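Local coordinates for protein formylmethanofuran--tetrahydromethanopterin formyltransferase (Methanosarcina barkeri, PDB 1M5S) that probably catalyses the reversible transfer of a formyl group from formylmethanofuran to tetrahydromethanopterin, an early step of methanogenesis from carbon dioxide, at residues N4-E9 with A267-P272; R22-A27 with G71-I76; T65-P70 with T101-N106; F166-D171 with K275-G280. All coordinates share one frame; numbering follows the deposited sequence.

Contact 1 (N4-E9 with A267-P272)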
loop_
_atom_site.group_PDB
_atom_site.type_symbol
_atom_site.label_atom_id
_atom_site.label_comp_id
_atom_site.label_asym_id
_atom_site.label_seq_id
_atom_site.Cartn_x
_atom_site.Cartn_y
_atom_site.Cartn_z
ATOM N N ASN A 4 -22.138 -20.796 -5.280
ATOM C CA ASN A 4 -22.057 -19.867 -6.399
ATOM C C ASN A 4 -21.700 -20.609 -7.681
ATOM O O ASN A 4 -20.900 -20.133 -8.485
ATOM C CB ASN A 4 -21.023 -18.775 -6.099
ATOM C CG ASN A 4 -21.345 -17.474 -6.787
ATOM O OD1 ASN A 4 -22.516 -17.111 -6.935
ATOM N ND2 ASN A 4 -20.312 -16.790 -7.277
ATOM N N GLY A 5 -22.202 -21.836 -7.799
ATOM C CA GLY A 5 -21.967 -22.636 -8.986
ATOM C C GLY A 5 -20.646 -23.384 -8.972
ATOM O O GLY A 5 -20.366 -24.176 -9.876
ATOM N N VAL A 6 -19.823 -23.117 -7.962
ATOM C CA VAL A 6 -18.519 -23.761 -7.849
ATOM C C VAL A 6 -18.646 -25.061 -7.055
ATOM O O VAL A 6 -19.094 -25.055 -5.913
ATOM C CB VAL A 6 -17.488 -22.822 -7.159
ATOM C CG1 VAL A 6 -16.142 -23.516 -7.012
ATOM C CG2 VAL A 6 -17.324 -21.547 -7.978
ATOM N N GLU A 7 -18.236 -26.167 -7.668
ATOM C CA GLU A 7 -18.219 -27.461 -6.996
ATOM C C GLU A 7 -17.319 -27.475 -5.762
ATOM O O GLU A 7 -16.115 -27.250 -5.855
ATOM C CB GLU A 7 -17.760 -28.550 -7.963
ATOM C CG GLU A 7 -17.675 -29.930 -7.327
ATOM C CD GLU A 7 -17.062 -30.973 -8.244
ATOM O OE1 GLU A 7 -16.327 -30.605 -9.186
ATOM O OE2 GLU A 7 -17.288 -32.174 -8.001
ATOM N N ILE A 8 -17.910 -27.793 -4.615
ATOM C CA ILE A 8 -17.149 -28.035 -3.392
ATOM C C ILE A 8 -16.974 -29.543 -3.216
ATOM O O ILE A 8 -17.951 -30.259 -3.007
ATOM C CB ILE A 8 -17.880 -27.472 -2.139
ATOM C CG1 ILE A 8 -18.374 -26.039 -2.399
ATOM C CG2 ILE A 8 -16.959 -27.533 -0.914
ATOM C CD1 ILE A 8 -17.282 -25.032 -2.726
ATOM N N GLU A 9 -15.739 -30.018 -3.351
ATOM C CA GLU A 9 -15.425 -31.431 -3.174
ATOM C C GLU A 9 -15.787 -31.926 -1.779
ATOM O O GLU A 9 -15.604 -31.209 -0.787
ATOM C CB GLU A 9 -13.940 -31.676 -3.412
ATOM C CG GLU A 9 -13.637 -32.347 -4.718
ATOM C CD GLU A 9 -12.460 -33.292 -4.619
ATOM O OE1 GLU A 9 -12.680 -34.519 -4.571
ATOM O OE2 GLU A 9 -11.309 -32.812 -4.612
ATOM N N ALA A 267 -15.445 -16.497 -0.111
ATOM C CA ALA A 267 -14.873 -15.357 -0.825
ATOM C C ALA A 267 -14.238 -15.792 -2.144
ATOM O O ALA A 267 -14.398 -15.124 -3.162
ATOM C CB ALA A 267 -13.845 -14.647 0.052
ATOM N N ALA A 268 -13.588 -16.955 -2.138
ATOM C CA ALA A 268 -12.975 -17.507 -3.345
ATOM C C ALA A 268 -13.967 -17.780 -4.473
ATOM O O ALA A 268 -13.654 -17.547 -5.642
ATOM C CB ALA A 268 -12.210 -18.779 -3.013
ATOM N N VAL A 269 -15.141 -18.315 -4.147
ATOM C CA VAL A 269 -16.101 -18.666 -5.199
ATOM C C VAL A 269 -16.855 -17.470 -5.786
ATOM O O VAL A 269 -17.701 -17.644 -6.661
ATOM C CB VAL A 269 -17.149 -19.727 -4.728
ATOM C CG1 VAL A 269 -16.446 -20.969 -4.211
ATOM C CG2 VAL A 269 -18.080 -19.129 -3.678
ATOM N N THR A 270 -16.558 -16.264 -5.309
ATOM C CA THR A 270 -17.155 -15.064 -5.895
ATOM C C THR A 270 -16.408 -14.600 -7.143
ATOM O O THR A 270 -16.913 -13.769 -7.892
ATOM C CB THR A 270 -17.227 -13.893 -4.877
ATOM O OG1 THR A 270 -15.906 -13.506 -4.475
ATOM C CG2 THR A 270 -18.017 -14.301 -3.654
ATOM N N VAL A 271 -15.220 -15.165 -7.369
ATOM C CA VAL A 271 -14.385 -14.828 -8.525
ATOM C C VAL A 271 -14.773 -15.680 -9.735
ATOM O O VAL A 271 -14.673 -16.904 -9.696
ATOM C CB VAL A 271 -12.871 -15.053 -8.217
ATOM C CG1 VAL A 271 -12.019 -14.798 -9.472
ATOM C CG2 VAL A 271 -12.420 -14.141 -7.070
ATOM N N PRO A 272 -15.206 -15.036 -10.836
ATOM C CA PRO A 272 -15.653 -15.788 -12.017
ATOM C C PRO A 272 -14.534 -16.623 -12.631
ATOM O O PRO A 272 -13.395 -16.164 -12.746
ATOM C CB PRO A 272 -16.142 -14.696 -12.976
ATOM C CG PRO A 272 -15.443 -13.440 -12.511
ATOM C CD PRO A 272 -15.380 -13.583 -11.019
#
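Asn4 holds CG trans to its main-chain nitrogen (chi1 -151°), and this points ND2 at the carbonyl oxygen of Val269. Val269 has CG1 trans to its own carbonyl carbon (chi1 -56°), with CG1 directed at Val6 and CG2 directed at Asn4. The polar part is a single bond. Asn4 ND2 donates to Val269 O at 2.8 Å in a nearly straight bond, 173° at the hydrogen. The acceptor lies in the plane of the amide, while the donor sits somewhat tilted from the plane of the Val269 carbonyl. Beside this bond, Asn4 CB packs on Val269 CG2 at 3.8 Å. The apolar part follows on the same valine. Val269 CG1 lies 3.6 Å from Val6 CB, and the two branched side chains meet at a slant. Ile8 adds a looser touch, its CD1 4.4 Å from Val269 CG1. Val269 follows directly on helix 254-268, in a type I turn from Ala268 to Val271. Thr270 OG1 donates to Ala267 O at 2.6 Å and ties the turn back to the last helical residues. The contact therefore joins strand 6-8 and the loop before it to the end of helix 254-268. Ile277 and Ile3 also pack on Val269. The chemistry is mixed: one hydrogen bond from the exposed Asn4 amide satisfies the Val269 carbonyl, and buried aliphatic packing on Val6 and Ile8 does the rest.

Contact 2 (R22-A27 with G71-I76)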
loop_
_atom_site.group_PDB
_atom_site.type_symbol
_atom_site.label_atom_id
_atom_site.label_comp_id
_atom_site.label_asym_id
_atom_site.label_seq_id
_atom_site.Cartn_x
_atom_site.Cartn_y
_atom_site.Cartn_z
ATOM N N ARG A 22 1.010 -16.150 20.379
ATOM C CA ARG A 22 0.330 -14.931 19.923
ATOM C C ARG A 22 1.005 -13.705 20.546
ATOM O O ARG A 22 1.260 -13.664 21.760
ATOM C CB ARG A 22 -1.134 -14.990 20.355
ATOM C CG ARG A 22 -2.072 -14.158 19.479
ATOM C CD ARG A 22 -3.335 -13.744 20.233
ATOM N NE ARG A 22 -4.460 -13.386 19.359
ATOM C CZ ARG A 22 -5.498 -12.645 19.768
ATOM N NH1 ARG A 22 -5.559 -12.184 21.027
ATOM N NH2 ARG A 22 -6.531 -12.304 18.990
ATOM N N VAL A 23 1.364 -12.751 19.685
ATOM C CA VAL A 23 2.012 -11.493 20.082
ATOM C C VAL A 23 1.262 -10.296 19.478
ATOM O O VAL A 23 0.943 -10.298 18.292
ATOM C CB VAL A 23 3.489 -11.416 19.591
ATOM C CG1 VAL A 23 4.164 -10.191 20.163
ATOM C CG2 VAL A 23 4.237 -12.666 19.968
ATOM N N LEU A 24 1.030 -9.262 20.286
ATOM C CA LEU A 24 0.502 -7.991 19.798
ATOM C C LEU A 24 1.628 -6.974 19.638
ATOM O O LEU A 24 2.346 -6.680 20.595
ATOM C CB LEU A 24 -0.537 -7.437 20.775
ATOM C CG LEU A 24 -1.091 -6.035 20.519
ATOM C CD1 LEU A 24 -1.818 -5.988 19.190
ATOM C CD2 LEU A 24 -2.029 -5.659 21.635
ATOM N N ILE A 25 1.859 -6.539 18.403
ATOM C CA ILE A 25 2.794 -5.447 18.147
ATOM C C ILE A 25 2.002 -4.161 17.913
ATOM O O ILE A 25 1.163 -4.106 17.016
ATOM C CB ILE A 25 3.685 -5.728 16.908
ATOM C CG1 ILE A 25 4.397 -7.075 17.059
ATOM C CG2 ILE A 25 4.733 -4.623 16.748
ATOM C CD1 ILE A 25 4.935 -7.630 15.764
ATOM N N THR A 26 2.164 -3.184 18.807
ATOM C CA THR A 26 1.616 -1.850 18.566
ATOM C C THR A 26 2.701 -0.917 18.057
ATOM O O THR A 26 3.894 -1.245 18.111
ATOM C CB THR A 26 0.984 -1.224 19.823
ATOM O OG1 THR A 26 2.012 -0.863 20.747
ATOM C CG2 THR A 26 -0.004 -2.196 20.488
ATOM N N ALA A 27 2.275 0.192 17.459
ATOM C CA ALA A 27 3.195 1.160 16.879
ATOM C C ALA A 27 2.483 2.493 16.742
ATOM O O ALA A 27 1.292 2.599 17.054
ATOM C CB ALA A 27 3.686 0.675 15.521
ATOM N N GLY A 71 -2.302 -1.670 16.317
ATOM C CA GLY A 71 -1.399 -2.810 16.400
ATOM C C GLY A 71 -1.704 -3.946 15.437
ATOM O O GLY A 71 -2.589 -3.839 14.591
ATOM N N VAL A 72 -0.879 -4.989 15.494
ATOM C CA VAL A 72 -1.048 -6.187 14.668
ATOM C C VAL A 72 -0.787 -7.412 15.550
ATOM O O VAL A 72 0.241 -7.485 16.228
ATOM C CB VAL A 72 -0.044 -6.233 13.479
ATOM C CG1 VAL A 72 -0.318 -7.448 12.615
ATOM C CG2 VAL A 72 -0.139 -4.967 12.643
ATOM N N TYR A 73 -1.749 -8.332 15.582
ATOM C CA TYR A 73 -1.549 -9.643 16.200
ATOM C C TYR A 73 -0.829 -10.566 15.234
ATOM O O TYR A 73 -1.201 -10.665 14.062
ATOM C CB TYR A 73 -2.887 -10.278 16.582
ATOM C CG TYR A 73 -3.587 -9.595 17.729
ATOM C CD1 TYR A 73 -3.230 -9.862 19.049
ATOM C CD2 TYR A 73 -4.638 -8.710 17.496
ATOM C CE1 TYR A 73 -3.914 -9.273 20.106
ATOM C CE2 TYR A 73 -5.321 -8.109 18.542
ATOM C CZ TYR A 73 -4.959 -8.396 19.845
ATOM O OH TYR A 73 -5.667 -7.823 20.879
ATOM N N VAL A 74 0.261 -11.163 15.703
ATOM C CA VAL A 74 0.953 -12.188 14.934
ATOM C C VAL A 74 0.952 -13.510 15.704
ATOM O O VAL A 74 0.632 -13.546 16.895
ATOM C CB VAL A 74 2.412 -11.773 14.594
ATOM C CG1 VAL A 74 2.407 -10.557 13.664
ATOM C CG2 VAL A 74 3.196 -11.475 15.862
ATOM N N GLN A 75 1.076 -14.600 14.956
ATOM C CA GLN A 75 1.245 -15.917 15.540
ATOM C C GLN A 75 2.560 -16.466 15.034
ATOM O O GLN A 75 2.901 -16.283 13.867
ATOM C CB GLN A 75 0.097 -16.845 15.134
ATOM C CG GLN A 75 -1.228 -16.523 15.798
ATOM C CD GLN A 75 -2.341 -17.476 15.395
ATOM O OE1 GLN A 75 -2.090 -18.552 14.853
ATOM N NE2 GLN A 75 -3.580 -17.091 15.686
ATOM N N ILE A 76 3.387 -16.921 15.965
ATOM C CA ILE A 76 4.614 -17.608 15.612
ATOM C C ILE A 76 4.473 -19.039 16.114
ATOM O O ILE A 76 3.981 -19.267 17.219
ATOM C CB ILE A 76 5.838 -16.919 16.247
ATOM C CG1 ILE A 76 5.975 -15.495 15.685
ATOM C CG2 ILE A 76 7.102 -17.712 15.952
ATOM C CD1 ILE A 76 6.808 -14.545 16.547
#
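Val72 N donates to Ile25 O at 2.7 Å, the shortest of the four backbone bonds between 22-27 and 71-76, which pair as antiparallel strands. The return bond, from Ile25 N to Val72 O, and the two bonds between Val23 and Val74 make up the rest of these four. Arg22, Leu24 and Tyr73 share one face of the sheet. Here the Tyr73 ring is held between two unlike groups. Over one face lies the Arg22 guanidinium, nearly flat on the ring with the planes 18° apart. Arg22 CZ stands 4.0 Å from the centroid of the Tyr73 ring, displaced toward the rim, in a cation-pi contact. The methyl Leu24 CD1 covers the opposite face, 3.9 Å from the centroid of the Tyr73 ring and almost on its normal. The Arg22 chain runs extended, CG opposite the backbone N (chi1 -155°), which carries the guanidinium across to the ring. The guanidinium has polar partners as well: NH2 forms a salt bridge with Glu57, and NH1 bonds to Gly107 O. A leucine in place of Arg22 has no guanidinium, which is likely to leave Glu57 short of a buried charge partner and one Tyr73 face less covered. On the other face, Val23 CB meets Val74 CG2 at 3.7 Å, and helices 81-95 and 30-41 cover these valines, as in an alpha/beta sandwich. The buried charge of Arg22 is thus answered by Glu57 and by the pi face of Tyr73, a pairing that probably stabilises it on this face of the sheet.

Contact 3 (T65-P70 with T101-N106)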
loop_
_atom_site.group_PDB
_atom_site.type_symbol
_atom_site.label_atom_id
_atom_site.label_comp_id
_atom_site.label_asym_id
_atom_site.label_seq_id
_atom_site.Cartn_x
_atom_site.Cartn_y
_atom_site.Cartn_z
ATOM N N THR A 65 -6.275 -2.175 22.198
ATOM C CA THR A 65 -4.901 -2.457 22.620
ATOM C C THR A 65 -4.602 -1.849 23.986
ATOM O O THR A 65 -5.252 -0.882 24.399
ATOM C CB THR A 65 -3.872 -1.906 21.614
ATOM O OG1 THR A 65 -4.063 -0.493 21.465
ATOM C CG2 THR A 65 -4.017 -2.601 20.265
ATOM N N PRO A 66 -3.618 -2.417 24.710
ATOM C CA PRO A 66 -3.277 -1.997 26.074
ATOM C C PRO A 66 -2.876 -0.525 26.138
ATOM O O PRO A 66 -3.218 0.177 27.091
ATOM C CB PRO A 66 -2.112 -2.902 26.437
ATOM C CG PRO A 66 -2.320 -4.115 25.587
ATOM C CD PRO A 66 -2.793 -3.561 24.288
ATOM N N ASP A 67 -2.226 -0.045 25.079
ATOM C CA ASP A 67 -1.727 1.326 25.026
ATOM C C ASP A 67 -2.545 2.248 24.123
ATOM O O ASP A 67 -2.151 3.388 23.872
ATOM C CB ASP A 67 -0.250 1.334 24.589
ATOM C CG ASP A 67 -0.036 0.768 23.197
ATOM O OD1 ASP A 67 -1.017 0.345 22.548
ATOM O OD2 ASP A 67 1.134 0.734 22.759
ATOM N N GLY A 68 -3.673 1.745 23.629
ATOM C CA GLY A 68 -4.574 2.580 22.854
ATOM C C GLY A 68 -4.025 2.947 21.484
ATOM O O GLY A 68 -4.498 3.876 20.837
ATOM N N ARG A 69 -3.079 2.153 21.010
ATOM C CA ARG A 69 -2.370 2.461 19.756
ATOM C C ARG A 69 -2.707 1.414 18.696
ATOM O O ARG A 69 -3.130 0.294 19.018
ATOM C CB ARG A 69 -0.856 2.419 19.974
ATOM C CG ARG A 69 -0.323 3.606 20.777
ATOM C CD ARG A 69 1.174 3.847 20.561
ATOM N NE ARG A 69 1.989 2.634 20.744
ATOM C CZ ARG A 69 3.285 2.545 20.410
ATOM N NH1 ARG A 69 3.933 3.586 19.871
ATOM N NH2 ARG A 69 4.028 1.442 20.579
ATOM N N PRO A 70 -2.592 1.768 17.416
ATOM C CA PRO A 70 -2.822 0.721 16.405
ATOM C C PRO A 70 -1.842 -0.444 16.563
ATOM O O PRO A 70 -0.684 -0.235 16.929
ATOM C CB PRO A 70 -2.598 1.464 15.095
ATOM C CG PRO A 70 -1.541 2.492 15.491
ATOM C CD PRO A 70 -2.116 3.009 16.785
ATOM N N THR A 101 9.029 2.638 16.635
ATOM C CA THR A 101 7.838 2.943 17.433
ATOM C C THR A 101 7.079 1.765 18.035
ATOM O O THR A 101 6.021 1.957 18.639
ATOM C CB THR A 101 6.816 3.831 16.662
ATOM O OG1 THR A 101 6.013 3.020 15.789
ATOM C CG2 THR A 101 7.534 4.901 15.856
ATOM N N THR A 102 7.639 0.564 17.937
ATOM C CA THR A 102 6.921 -0.628 18.365
ATOM C C THR A 102 6.861 -0.812 19.877
ATOM O O THR A 102 7.737 -0.353 20.610
ATOM C CB THR A 102 7.543 -1.880 17.761
ATOM O OG1 THR A 102 8.951 -1.882 18.020
ATOM C CG2 THR A 102 7.304 -1.916 16.265
ATOM N N ALA A 103 5.766 -1.410 20.336
ATOM C CA ALA A 103 5.683 -1.989 21.678
ATOM C C ALA A 103 5.145 -3.406 21.519
ATOM O O ALA A 103 4.473 -3.708 20.533
ATOM C CB ALA A 103 4.751 -1.164 22.562
ATOM N N VAL A 104 5.559 -4.300 22.412
ATOM C CA VAL A 104 5.159 -5.703 22.360
ATOM C C VAL A 104 4.334 -6.054 23.591
ATOM O O VAL A 104 4.744 -5.780 24.718
ATOM C CB VAL A 104 6.389 -6.638 22.312
ATOM C CG1 VAL A 104 5.962 -8.083 22.493
ATOM C CG2 VAL A 104 7.107 -6.477 20.999
ATOM N N PHE A 105 3.154 -6.619 23.362
ATOM C CA PHE A 105 2.294 -7.096 24.438
ATOM C C PHE A 105 1.955 -8.567 24.245
ATOM O O PHE A 105 2.169 -9.133 23.169
ATOM C CB PHE A 105 1.009 -6.271 24.496
ATOM C CG PHE A 105 1.245 -4.806 24.736
ATOM C CD1 PHE A 105 1.422 -4.319 26.024
ATOM C CD2 PHE A 105 1.331 -3.919 23.670
ATOM C CE1 PHE A 105 1.683 -2.970 26.247
ATOM C CE2 PHE A 105 1.588 -2.573 23.888
ATOM C CZ PHE A 105 1.765 -2.101 25.179
ATOM N N ASN A 106 1.410 -9.175 25.291
ATOM C CA ASN A 106 1.112 -10.603 25.297
ATOM C C ASN A 106 -0.222 -10.874 24.601
ATOM O O ASN A 106 -1.268 -10.391 25.042
ATOM C CB ASN A 106 1.057 -11.105 26.744
ATOM C CG ASN A 106 1.061 -12.615 26.844
ATOM O OD1 ASN A 106 0.929 -13.328 25.843
ATOM N ND2 ASN A 106 1.250 -13.113 28.056
#
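A type I turn and an Asx turn overlap in the loop before strand 71-78 and present Pro66, Asp67 and Arg69 to Thr101, Ala103 and Phe105. Arg69 grips Thr101 O end-on with both terminal nitrogens. NH2 is 2.8 Å and NH1 2.9 Å from Thr101 O, which lies out of the guanidinium plane. Both donors lie in the carbonyl plane. The Arg69 chain bends at chi3 (-51°) to bring the guanidinium to Thr101 O, and Arg69 NH2 comes within 3.4 Å of Ala103 CB. Arg69 NE also forms a salt bridge with Asp67 OD2 at 2.9 Å, meeting it from above the carboxylate plane. Asp67 OD1 accepts from Arg69 N at 3.1 Å, the bond that defines the Asx turn; the type I turn spans Thr65 to Gly68. Thr26, on the strand that pairs with strand 103-106, bonds through OG1 to both Asp67 OD2 and Arg69 NH2. Pro66 CG lies over one face of the Phe105 ring, 3.9 Å from its centroid, in a CH-pi contact. Asp67 comes to the ring's edge, with OD2 3.5 Å from Phe105 CE2 and the carboxylate steeply inclined to the ring. Thr270 of a second subunit packs on Arg69.

Contact 4 (F166-D171 with K275-G280)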
loop_
_atom_site.group_PDB
_atom_site.type_symbol
_atom_site.label_atom_id
_atom_site.label_comp_id
_atom_site.label_asym_id
_atom_site.label_seq_id
_atom_site.Cartn_x
_atom_site.Cartn_y
_atom_site.Cartn_z
ATOM N N PHE A 166 -7.640 -25.241 1.994
ATOM C CA PHE A 166 -8.470 -25.626 0.858
ATOM C C PHE A 166 -7.780 -25.252 -0.454
ATOM O O PHE A 166 -6.832 -24.460 -0.463
ATOM C CB PHE A 166 -9.862 -24.983 0.957
ATOM C CG PHE A 166 -9.846 -23.476 0.954
ATOM C CD1 PHE A 166 -9.922 -22.768 -0.246
ATOM C CD2 PHE A 166 -9.758 -22.764 2.149
ATOM C CE1 PHE A 166 -9.909 -21.373 -0.253
ATOM C CE2 PHE A 166 -9.743 -21.369 2.150
ATOM C CZ PHE A 166 -9.817 -20.674 0.943
ATOM N N PHE A 167 -8.135 -25.970 -1.515
ATOM C CA PHE A 167 -7.568 -25.756 -2.846
ATOM C C PHE A 167 -8.554 -24.956 -3.699
ATOM O O PHE A 167 -9.768 -25.085 -3.541
ATOM C CB PHE A 167 -7.299 -27.102 -3.528
ATOM C CG PHE A 167 -6.073 -27.822 -3.025
ATOM C CD1 PHE A 167 -5.726 -27.799 -1.684
ATOM C CD2 PHE A 167 -5.279 -28.551 -3.903
ATOM C CE1 PHE A 167 -4.606 -28.491 -1.226
ATOM C CE2 PHE A 167 -4.160 -29.243 -3.454
ATOM C CZ PHE A 167 -3.826 -29.212 -2.114
ATOM N N ILE A 168 -8.024 -24.119 -4.586
ATOM C CA ILE A 168 -8.841 -23.336 -5.513
ATOM C C ILE A 168 -8.394 -23.656 -6.927
ATOM O O ILE A 168 -7.250 -23.373 -7.305
ATOM C CB ILE A 168 -8.677 -21.803 -5.305
ATOM C CG1 ILE A 168 -8.990 -21.411 -3.864
ATOM C CG2 ILE A 168 -9.619 -21.034 -6.238
ATOM C CD1 ILE A 168 -8.526 -20.007 -3.527
ATOM N N PHE A 169 -9.289 -24.283 -7.687
ATOM C CA PHE A 169 -9.051 -24.603 -9.096
ATOM C C PHE A 169 -9.626 -23.472 -9.957
ATOM O O PHE A 169 -10.794 -23.112 -9.810
ATOM C CB PHE A 169 -9.754 -25.917 -9.472
ATOM C CG PHE A 169 -9.191 -27.135 -8.794
ATOM C CD1 PHE A 169 -9.204 -27.249 -7.405
ATOM C CD2 PHE A 169 -8.699 -28.193 -9.548
ATOM C CE1 PHE A 169 -8.737 -28.398 -6.779
ATOM C CE2 PHE A 169 -8.230 -29.348 -8.932
ATOM C CZ PHE A 169 -8.250 -29.450 -7.546
ATOM N N GLY A 170 -8.820 -22.923 -10.857
ATOM C CA GLY A 170 -9.319 -21.857 -11.705
ATOM C C GLY A 170 -9.090 -22.126 -13.179
ATOM O O GLY A 170 -8.176 -22.873 -13.541
ATOM N N ASP A 171 -9.870 -21.469 -14.035
ATOM C CA ASP A 171 -9.675 -21.604 -15.477
ATOM C C ASP A 171 -8.355 -21.000 -15.957
ATOM O O ASP A 171 -7.775 -21.453 -16.943
ATOM C CB ASP A 171 -10.857 -20.997 -16.251
ATOM C CG ASP A 171 -11.093 -19.522 -15.944
ATOM O OD1 ASP A 171 -10.405 -18.930 -15.092
ATOM O OD2 ASP A 171 -11.981 -18.943 -16.594
ATOM N N LYS A 275 -13.434 -23.038 -10.714
ATOM C CA LYS A 275 -14.074 -24.274 -11.168
ATOM C C LYS A 275 -14.416 -25.229 -10.029
ATOM O O LYS A 275 -15.437 -25.913 -10.072
ATOM C CB LYS A 275 -13.181 -24.990 -12.181
ATOM C CG LYS A 275 -12.970 -24.213 -13.473
ATOM C CD LYS A 275 -14.303 -23.817 -14.085
ATOM C CE LYS A 275 -14.109 -23.002 -15.343
ATOM N NZ LYS A 275 -15.416 -22.592 -15.907
ATOM N N LYS A 276 -13.567 -25.265 -9.009
ATOM C CA LYS A 276 -13.725 -26.219 -7.920
ATOM C C LYS A 276 -12.961 -25.782 -6.677
ATOM O O LYS A 276 -11.902 -25.156 -6.772
ATOM C CB LYS A 276 -13.233 -27.601 -8.362
ATOM C CG LYS A 276 -13.651 -28.735 -7.432
ATOM C CD LYS A 276 -12.612 -29.838 -7.386
ATOM C CE LYS A 276 -12.829 -30.853 -8.474
ATOM N NZ LYS A 276 -11.919 -32.015 -8.298
ATOM N N ILE A 277 -13.540 -26.068 -5.515
ATOM C CA ILE A 277 -12.830 -25.987 -4.243
ATOM C C ILE A 277 -12.537 -27.405 -3.769
ATOM O O ILE A 277 -13.437 -28.246 -3.705
ATOM C CB ILE A 277 -13.679 -25.285 -3.146
ATOM C CG1 ILE A 277 -14.006 -23.840 -3.555
ATOM C CG2 ILE A 277 -12.957 -25.364 -1.798
ATOM C CD1 ILE A 277 -12.796 -22.938 -3.717
ATOM N N SER A 278 -11.285 -27.658 -3.415
ATOM C CA SER A 278 -10.920 -28.910 -2.772
ATOM C C SER A 278 -10.119 -28.640 -1.497
ATOM O O SER A 278 -10.239 -27.565 -0.907
ATOM C CB SER A 278 -10.115 -29.783 -3.734
ATOM O OG SER A 278 -10.019 -31.108 -3.244
ATOM N N ALA A 279 -9.392 -29.656 -1.031
ATOM C CA ALA A 279 -8.572 -29.574 0.180
ATOM C C ALA A 279 -7.540 -30.687 0.179
ATOM O O ALA A 279 -7.735 -31.723 -0.453
ATOM C CB ALA A 279 -9.436 -29.685 1.420
ATOM N N GLY A 280 -6.442 -30.468 0.892
ATOM C CA GLY A 280 -5.363 -31.437 0.908
ATOM C C GLY A 280 -5.346 -32.262 2.176
ATOM O O GLY A 280 -5.452 -31.731 3.275
HETATM O O HOH W 1 -14.051 -20.584 -17.676
#
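Strand segments 166-170 and 275-278 run antiparallel, their axes at 169°, with four backbone bonds linking Phe167 to Ser278 and Phe169 to Lys276 and Lys275. The shortest is Phe167 N to Ser278 O at 2.7 Å, the donor standing well above the carbonyl plane. Phe167, Phe169, Lys276 and Ser278 share one face. Lys276 lies alongside Phe169; chi2 (-148°) sets CD over the ring face, 4.3 Å from the Phe169 centroid, and the bend at chi3 leaves NZ farther off-centre. Ser278 CB touches Phe169 CE1 at 3.6 Å, while Ser278 OG bonds to Glu9. The Phe167 ring reaches the chain beyond the strand, with CE1 3.4 Å from Gly280 N. With an alanine in place of Phe167 the ring is gone, which is likely to open a gap beside Gly280 and leave Phe224 without its edge-to-face partner. On the other face, Ile168 CG1 meets Ile277 CD1 at 4.1 Å, with helix 254-268 packed against both. At the far end a water donates to Asp171 OD2 at 2.9 Å and accepts from Lys275 NZ. A sheet with a helix over its aliphatic face is typical of an alpha/beta sandwich, here in the FTR proximal lobe.

Overall arrangement
The contacts form two pairs on opposite sides of the chain's centre. Contacts 1 and 4 have centres about 9 Å apart and touch. Strand 6-8 runs beside strand 274-278, and Glu7 O is 2.9 Å from Ile277 N. Contacts 2 and 3 have centres about 8 Å apart. They meet through strand 12-26, where Leu24 O is 2.9 Å from Phe105 N. Between the pairs, the centres of contacts 2 and 4 lie about 31 Å apart. The long strand 147-170 spans the gap, pairing with 12-26 and 103-106 as well as with 274-278. Contact 2 is nested within the loop closed by contact 1.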